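Local atomic coordinates of LYND (Lyngbya aestuarii, PDB entry 4V1T), a protein that probably uses ATP and magnesium, as a YcaO-family cyclodehydratase, to convert residues of a substrate peptide into heterocycles during cyanobactin maturation. Residues Asn561-Pro566 / Gly757-Pro762; Ser616-Ile621 / Thr666-Asp671. One frame throughout, in Å; residues are numbered along the deposited sequence.

Contact 1 of 2, residues Asn561-Pro566 / Gly757-Pro762; sequences NRLRRP and GWLDEP
Arg565 and Trp758 meet in a cation-pi contact, the guanidinium lying over one face of the indole. Arg565 CZ stands 4.0 Å from the centroid of the six-membered ring of Trp758, and the two planes are inclined by 40°, so one end of the guanidinium dips closest: Arg565 NH1 comes to 3.2 Å from Trp758 CE2. Bends at chi2 and chi3 (-61° and -55°) fold the arginine back on itself and bring its end to the indole. On the far face of the guanidinium the ring of Pro566 packs with CD over the centre, leaving the flat group sandwiched between proline and tryptophan. The positive charge is matched by a salt bridge from Arg565 NH2 to Asp596, and the same nitrogen gives a hydrogen bond of 3.1 Å to water 1, which lies in the guanidinium plane and receives a weak bond from Trp758 NE1.

The apolar part rests on the two methyl branches of Leu563. Leu563 CD1 meets the indole obliquely, 3.5 Å from Trp758 CE3, while Leu563 CD2 packs against Leu759 CD2 at 3.8 Å. Asn561 adds a looser touch on Leu759; its amide ND2 is taken up by the carbonyls of Leu557 and Leu749. No direct hydrogen bond joins the two segments.

Both segments follow helix ends. Arg562, with positive phi, closes helix 538-561 in a Schellman motif, and Gly757 does likewise after helix 748-755, whose Pro753 touches both Asn561 and Leu759. The contact thus packs the two helix exits together, and through Asp596 ties them to the end of strand 590-596.

Contact 2 of 2, residues Ser616-Ile621 / Thr666-Asp671; sequences SSERLI and TEKLAD
Glu618 and Lys668 mark the closest backbone approach, their CA atoms 6.1 Å apart, where the loop leading into strand 621-626 faces the chain leaving helix 661-666. The carboxylate of Glu618 reaches across to the start of the 3-10 turn 669-671. Glu618 OE1 accepts the backbone N-H of Leu669 at 2.8 Å, a bent bond (136°) that arrives on the syn side but tilted 33° out of the carboxylate plane. The other oxygen, OE2, takes a proton from water 2, which accepts from Ala670 N, so two successive amides of the turn are served, one directly and one through water. Reach comes from the extended chain beyond CG (chi2 -170°). The aliphatic part of Lys668 crosses this side chain at about a right angle, Lys668 CG lying 3.4 Å from Glu618 OE2; opposite charges lie near, but Lys668 NZ remains 4.8 Å from that oxygen. An alanine here, lacking the carboxylate, would probably leave the Leu669 N-H without its acceptor and water 2 without one of its partners.

Beside this polar link, Leu620 CD2 comes to 3.6 Å from Leu669 CD1, and Leu620 CD1 lies 3.6 Å from Lys668 O. Leu675 and Asn611 touch both leucines. Waters 3 and 4 accept from Glu618 N and Leu620 N and lie within bonding distance of Glu667 O.

Asp671 N bonds to Lys668 O and Lys668 N to Asp671 OD2, doubly tying the ends of the turn. A loop carboxylate thus binds the N-H opening a 3-10 turn, joining the connection between strands 605-612 and 621-626 to the exit of helix 661-666 in the YcaO part.

In the fold
From the N terminus the chain passes the zinc-bearing part and enters the YcaO region, where helix 538-561 runs out into the first segment of contact 1. It continues through helix 576-587 and strands 590-596 and 605-612 to residues 616-621, then through strand 621-626 and helices 630-649 and 661-666 to 666-671, where contact 2 closes a loop of 44 intervening residues. Only after helix 748-755, near the C terminus, does 757-762 close contact 1 over 190 residues, so contact 2 is nested inside it. Contact 1 joins two helix exits; contact 2 joins a strand connection to a third. Their centres lie 23 Å apart and their nearest atoms about 6 Å, without touching.

Contact 1 of 2, residues Asn561-Pro566 / Gly757-Pro762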
loop_
_atom_site.group_PDB
_atom_site.type_symbol
_atom_site.label_atom_id
_atom_site.label_comp_id
_atom_site.label_asym_id
_atom_site.label_seq_id
_atom_site.Cartn_x
_atom_site.Cartn_y
_atom_site.Cartn_z
ATOM N N ASN B 561 -17.164 41.005 11.136
ATOM C CA ASN B 561 -18.282 41.725 11.739
ATOM C C ASN B 561 -18.566 41.185 13.141
ATOM O O ASN B 561 -19.372 41.745 13.865
ATOM C CB ASN B 561 -19.534 41.624 10.873
ATOM C CG ASN B 561 -19.371 42.305 9.527
ATOM O OD1 ASN B 561 -19.470 43.529 9.419
ATOM N ND2 ASN B 561 -19.134 41.514 8.491
ATOM N N ARG B 562 -17.890 40.097 13.509
ATOM C CA ARG B 562 -18.073 39.445 14.800
ATOM C C ARG B 562 -19.551 39.199 15.072
ATOM O O ARG B 562 -20.097 39.598 16.098
ATOM C CB ARG B 562 -17.428 40.266 15.917
ATOM C CG ARG B 562 -15.906 40.249 15.855
ATOM C CD ARG B 562 -15.279 41.053 16.980
ATOM N NE ARG B 562 -15.192 42.476 16.662
ATOM C CZ ARG B 562 -14.550 43.371 17.409
ATOM N NH1 ARG B 562 -13.934 42.986 18.515
ATOM N NH2 ARG B 562 -14.507 44.647 17.041
ATOM N N LEU B 563 -20.190 38.531 14.124
ATOM C CA LEU B 563 -21.615 38.279 14.191
ATOM C C LEU B 563 -21.933 37.141 15.135
ATOM O O LEU B 563 -21.153 36.203 15.262
ATOM C CB LEU B 563 -22.158 37.961 12.795
ATOM C CG LEU B 563 -21.964 39.061 11.745
ATOM C CD1 LEU B 563 -22.330 38.558 10.360
ATOM C CD2 LEU B 563 -22.785 40.288 12.098
ATOM N N ARG B 564 -23.081 37.232 15.800
ATOM C CA ARG B 564 -23.594 36.136 16.609
ATOM C C ARG B 564 -24.450 35.233 15.725
ATOM O O ARG B 564 -25.436 35.682 15.157
ATOM C CB ARG B 564 -24.409 36.665 17.796
ATOM C CG ARG B 564 -23.674 37.666 18.680
ATOM C CD ARG B 564 -22.471 37.064 19.406
ATOM N NE ARG B 564 -22.871 36.248 20.556
ATOM C CZ ARG B 564 -23.025 34.925 20.551
ATOM N NH1 ARG B 564 -22.811 34.217 19.451
ATOM N NH2 ARG B 564 -23.400 34.296 21.661
ATOM N N ARG B 565 -24.065 33.968 15.612
ATOM C CA ARG B 565 -24.732 33.037 14.711
ATOM C C ARG B 565 -25.412 31.913 15.479
ATOM O O ARG B 565 -24.969 31.527 16.570
ATOM C CB ARG B 565 -23.720 32.445 13.721
ATOM C CG ARG B 565 -22.976 33.470 12.866
ATOM C CD ARG B 565 -23.925 34.282 11.998
ATOM N NE ARG B 565 -24.768 33.423 11.173
ATOM C CZ ARG B 565 -25.999 33.726 10.778
ATOM N NH1 ARG B 565 -26.553 34.874 11.124
ATOM N NH2 ARG B 565 -26.686 32.868 10.037
ATOM N N PRO B 566 -26.489 31.356 14.903
ATOM C CA PRO B 566 -27.159 30.219 15.534
ATOM C C PRO B 566 -26.388 28.911 15.367
ATOM O O PRO B 566 -25.697 28.737 14.362
ATOM C CB PRO B 566 -28.493 30.153 14.792
ATOM C CG PRO B 566 -28.176 30.663 13.431
ATOM C CD PRO B 566 -27.112 31.719 13.618
ATOM N N GLY B 757 -30.191 41.456 7.241
ATOM C CA GLY B 757 -30.804 41.844 8.497
ATOM C C GLY B 757 -30.002 41.372 9.692
ATOM O O GLY B 757 -30.508 41.372 10.812
ATOM N N TRP B 758 -28.751 40.977 9.453
ATOM C CA TRP B 758 -27.853 40.548 10.524
ATOM C C TRP B 758 -27.373 41.761 11.315
ATOM O O TRP B 758 -27.090 41.660 12.504
ATOM C CB TRP B 758 -26.661 39.768 9.956
ATOM C CG TRP B 758 -27.031 38.410 9.413
ATOM C CD1 TRP B 758 -28.230 37.771 9.552
ATOM C CD2 TRP B 758 -26.190 37.522 8.664
ATOM N NE1 TRP B 758 -28.188 36.548 8.939
ATOM C CE2 TRP B 758 -26.947 36.372 8.381
ATOM C CE3 TRP B 758 -24.874 37.592 8.201
ATOM C CZ2 TRP B 758 -26.433 35.299 7.657
ATOM C CZ3 TRP B 758 -24.362 36.524 7.478
ATOM C CH2 TRP B 758 -25.141 35.393 7.216
ATOM N N LEU B 759 -27.282 42.904 10.639
ATOM C CA LEU B 759 -26.997 44.176 11.293
ATOM C C LEU B 759 -28.009 45.215 10.830
ATOM O O LEU B 759 -28.519 45.143 9.713
ATOM C CB LEU B 759 -25.571 44.654 10.990
ATOM C CG LEU B 759 -24.411 43.777 11.476
ATOM C CD1 LEU B 759 -23.085 44.374 11.039
ATOM C CD2 LEU B 759 -24.441 43.603 12.991
ATOM N N ASP B 760 -28.306 46.175 11.696
ATOM C CA ASP B 760 -29.173 47.287 11.320
ATOM C C ASP B 760 -28.381 48.314 10.541
ATOM O O ASP B 760 -28.907 48.940 9.622
ATOM C CB ASP B 760 -29.802 47.937 12.549
ATOM C CG ASP B 760 -30.800 47.030 13.242
ATOM O OD1 ASP B 760 -31.411 46.170 12.567
ATOM O OD2 ASP B 760 -30.982 47.188 14.466
ATOM N N GLU B 761 -27.118 48.485 10.920
ATOM C CA GLU B 761 -26.233 49.441 10.263
ATOM C C GLU B 761 -24.916 48.756 9.929
ATOM O O GLU B 761 -24.559 47.779 10.574
ATOM C CB GLU B 761 -25.974 50.649 11.164
ATOM C CG GLU B 761 -27.229 51.373 11.622
ATOM C CD GLU B 761 -27.983 52.015 10.477
ATOM O OE1 GLU B 761 -27.355 52.745 9.677
ATOM O OE2 GLU B 761 -29.208 51.794 10.388
ATOM N N PRO B 762 -24.192 49.266 8.919
ATOM C CA PRO B 762 -22.862 48.731 8.602
ATOM C C PRO B 762 -21.837 49.072 9.672
ATOM O O PRO B 762 -21.967 50.090 10.362
ATOM C CB PRO B 762 -22.499 49.427 7.277
ATOM C CG PRO B 762 -23.752 50.043 6.774
ATOM C CD PRO B 762 -24.583 50.336 7.982
HETATM O O HOH W 1 -29.646 33.426 9.192
#

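Contact 2 of 2, residues Ser616-Ile621 / Thr666-Asp671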
loop_
_atom_site.group_PDB
_atom_site.type_symbol
_atom_site.label_atom_id
_atom_site.label_comp_id
_atom_site.label_asym_id
_atom_site.label_seq_id
_atom_site.Cartn_x
_atom_site.Cartn_y
_atom_site.Cartn_z
ATOM N N SER B 616 -4.090 23.586 30.281
ATOM C CA SER B 616 -3.498 24.907 30.481
ATOM C C SER B 616 -4.179 25.950 29.590
ATOM O O SER B 616 -4.457 27.061 30.030
ATOM C CB SER B 616 -1.990 24.868 30.201
ATOM O OG SER B 616 -1.718 24.416 28.881
ATOM N N SER B 617 -4.457 25.570 28.346
ATOM C CA SER B 617 -5.040 26.480 27.362
ATOM C C SER B 617 -6.244 25.852 26.671
ATOM O O SER B 617 -6.378 24.627 26.632
ATOM C CB SER B 617 -3.994 26.854 26.324
ATOM O OG SER B 617 -3.523 25.697 25.661
ATOM N N GLU B 618 -7.108 26.697 26.116
ATOM C CA GLU B 618 -8.360 26.242 25.514
ATOM C C GLU B 618 -8.186 25.657 24.111
ATOM O O GLU B 618 -9.019 24.883 23.660
ATOM C CB GLU B 618 -9.368 27.384 25.467
ATOM C CG GLU B 618 -9.870 27.788 26.846
ATOM C CD GLU B 618 -11.047 28.742 26.786
ATOM O OE1 GLU B 618 -11.596 28.955 25.682
ATOM O OE2 GLU B 618 -11.424 29.279 27.850
ATOM N N ARG B 619 -7.105 26.045 23.439
ATOM C CA ARG B 619 -6.776 25.552 22.104
ATOM C C ARG B 619 -7.965 25.703 21.172
ATOM O O ARG B 619 -8.467 24.721 20.613
ATOM C CB ARG B 619 -6.351 24.077 22.148
ATOM C CG ARG B 619 -5.326 23.737 23.216
ATOM C CD ARG B 619 -3.902 23.654 22.698
ATOM N NE ARG B 619 -3.204 22.566 23.382
ATOM C CZ ARG B 619 -1.888 22.409 23.408
ATOM N NH1 ARG B 619 -1.106 23.280 22.799
ATOM N NH2 ARG B 619 -1.356 21.384 24.059
ATOM N N LEU B 620 -8.434 26.930 21.032
ATOM C CA LEU B 620 -9.563 27.206 20.170
ATOM C C LEU B 620 -9.198 26.820 18.750
ATOM O O LEU B 620 -8.243 27.318 18.154
ATOM C CB LEU B 620 -9.977 28.684 20.229
ATOM C CG LEU B 620 -10.541 29.136 21.575
ATOM C CD1 LEU B 620 -10.789 30.637 21.565
ATOM C CD2 LEU B 620 -11.819 28.375 21.907
ATOM N N ILE B 621 -9.969 25.898 18.218
ATOM C CA ILE B 621 -9.752 25.444 16.878
ATOM C C ILE B 621 -11.076 25.495 16.150
ATOM O O ILE B 621 -12.143 25.356 16.737
ATOM C CB ILE B 621 -9.104 24.046 16.892
ATOM C CG1 ILE B 621 -7.682 24.195 17.457
ATOM C CG2 ILE B 621 -9.056 23.452 15.488
ATOM C CD1 ILE B 621 -6.979 22.929 17.739
ATOM N N THR B 666 -3.053 31.293 24.032
ATOM C CA THR B 666 -3.510 32.517 24.695
ATOM C C THR B 666 -5.026 32.697 24.701
ATOM O O THR B 666 -5.622 32.957 25.744
ATOM C CB THR B 666 -2.893 33.793 24.065
ATOM O OG1 THR B 666 -3.309 33.923 22.700
ATOM C CG2 THR B 666 -1.371 33.761 24.145
ATOM N N GLU B 667 -5.651 32.578 23.535
ATOM C CA GLU B 667 -7.025 33.026 23.374
ATOM C C GLU B 667 -8.044 32.119 24.040
ATOM O O GLU B 667 -7.917 30.895 24.040
ATOM C CB GLU B 667 -7.364 33.161 21.896
ATOM C CG GLU B 667 -6.541 34.201 21.175
ATOM C CD GLU B 667 -6.509 35.521 21.911
ATOM O OE1 GLU B 667 -7.596 36.056 22.217
ATOM O OE2 GLU B 667 -5.398 36.010 22.196
ATOM N N LYS B 668 -9.077 32.748 24.582
ATOM C CA LYS B 668 -10.134 32.060 25.302
ATOM C C LYS B 668 -11.489 32.324 24.667
ATOM O O LYS B 668 -11.661 33.239 23.860
ATOM C CB LYS B 668 -10.158 32.509 26.766
ATOM C CG LYS B 668 -9.149 31.807 27.656
ATOM C CD LYS B 668 -8.320 32.798 28.464
ATOM C CE LYS B 668 -7.678 32.145 29.676
ATOM N NZ LYS B 668 -7.166 30.769 29.389
ATOM N N LEU B 669 -12.462 31.518 25.057
ATOM C CA LEU B 669 -13.816 31.647 24.534
ATOM C C LEU B 669 -14.410 32.981 25.000
ATOM O O LEU B 669 -15.168 33.628 24.278
ATOM C CB LEU B 669 -14.666 30.466 25.011
ATOM C CG LEU B 669 -15.681 29.807 24.084
ATOM C CD1 LEU B 669 -15.168 29.564 22.685
ATOM C CD2 LEU B 669 -16.099 28.489 24.700
ATOM N N ALA B 670 -14.037 33.396 26.203
ATOM C CA ALA B 670 -14.496 34.664 26.758
ATOM C C ALA B 670 -13.964 35.867 25.990
ATOM O O ALA B 670 -14.491 36.968 26.120
ATOM C CB ALA B 670 -14.094 34.766 28.216
ATOM N N ASP B 671 -12.912 35.663 25.207
ATOM C CA ASP B 671 -12.332 36.738 24.402
ATOM C C ASP B 671 -13.031 36.891 23.054
ATOM O O ASP B 671 -12.853 37.902 22.382
ATOM C CB ASP B 671 -10.842 36.476 24.154
ATOM C CG ASP B 671 -9.992 36.683 25.389
ATOM O OD1 ASP B 671 -9.890 37.830 25.867
ATOM O OD2 ASP B 671 -9.390 35.701 25.860
HETATM O O HOH W 2 -13.510 31.236 28.097
HETATM O O HOH W 3 -6.431 29.214 25.521
HETATM O O HOH W 4 -7.265 29.098 21.867
#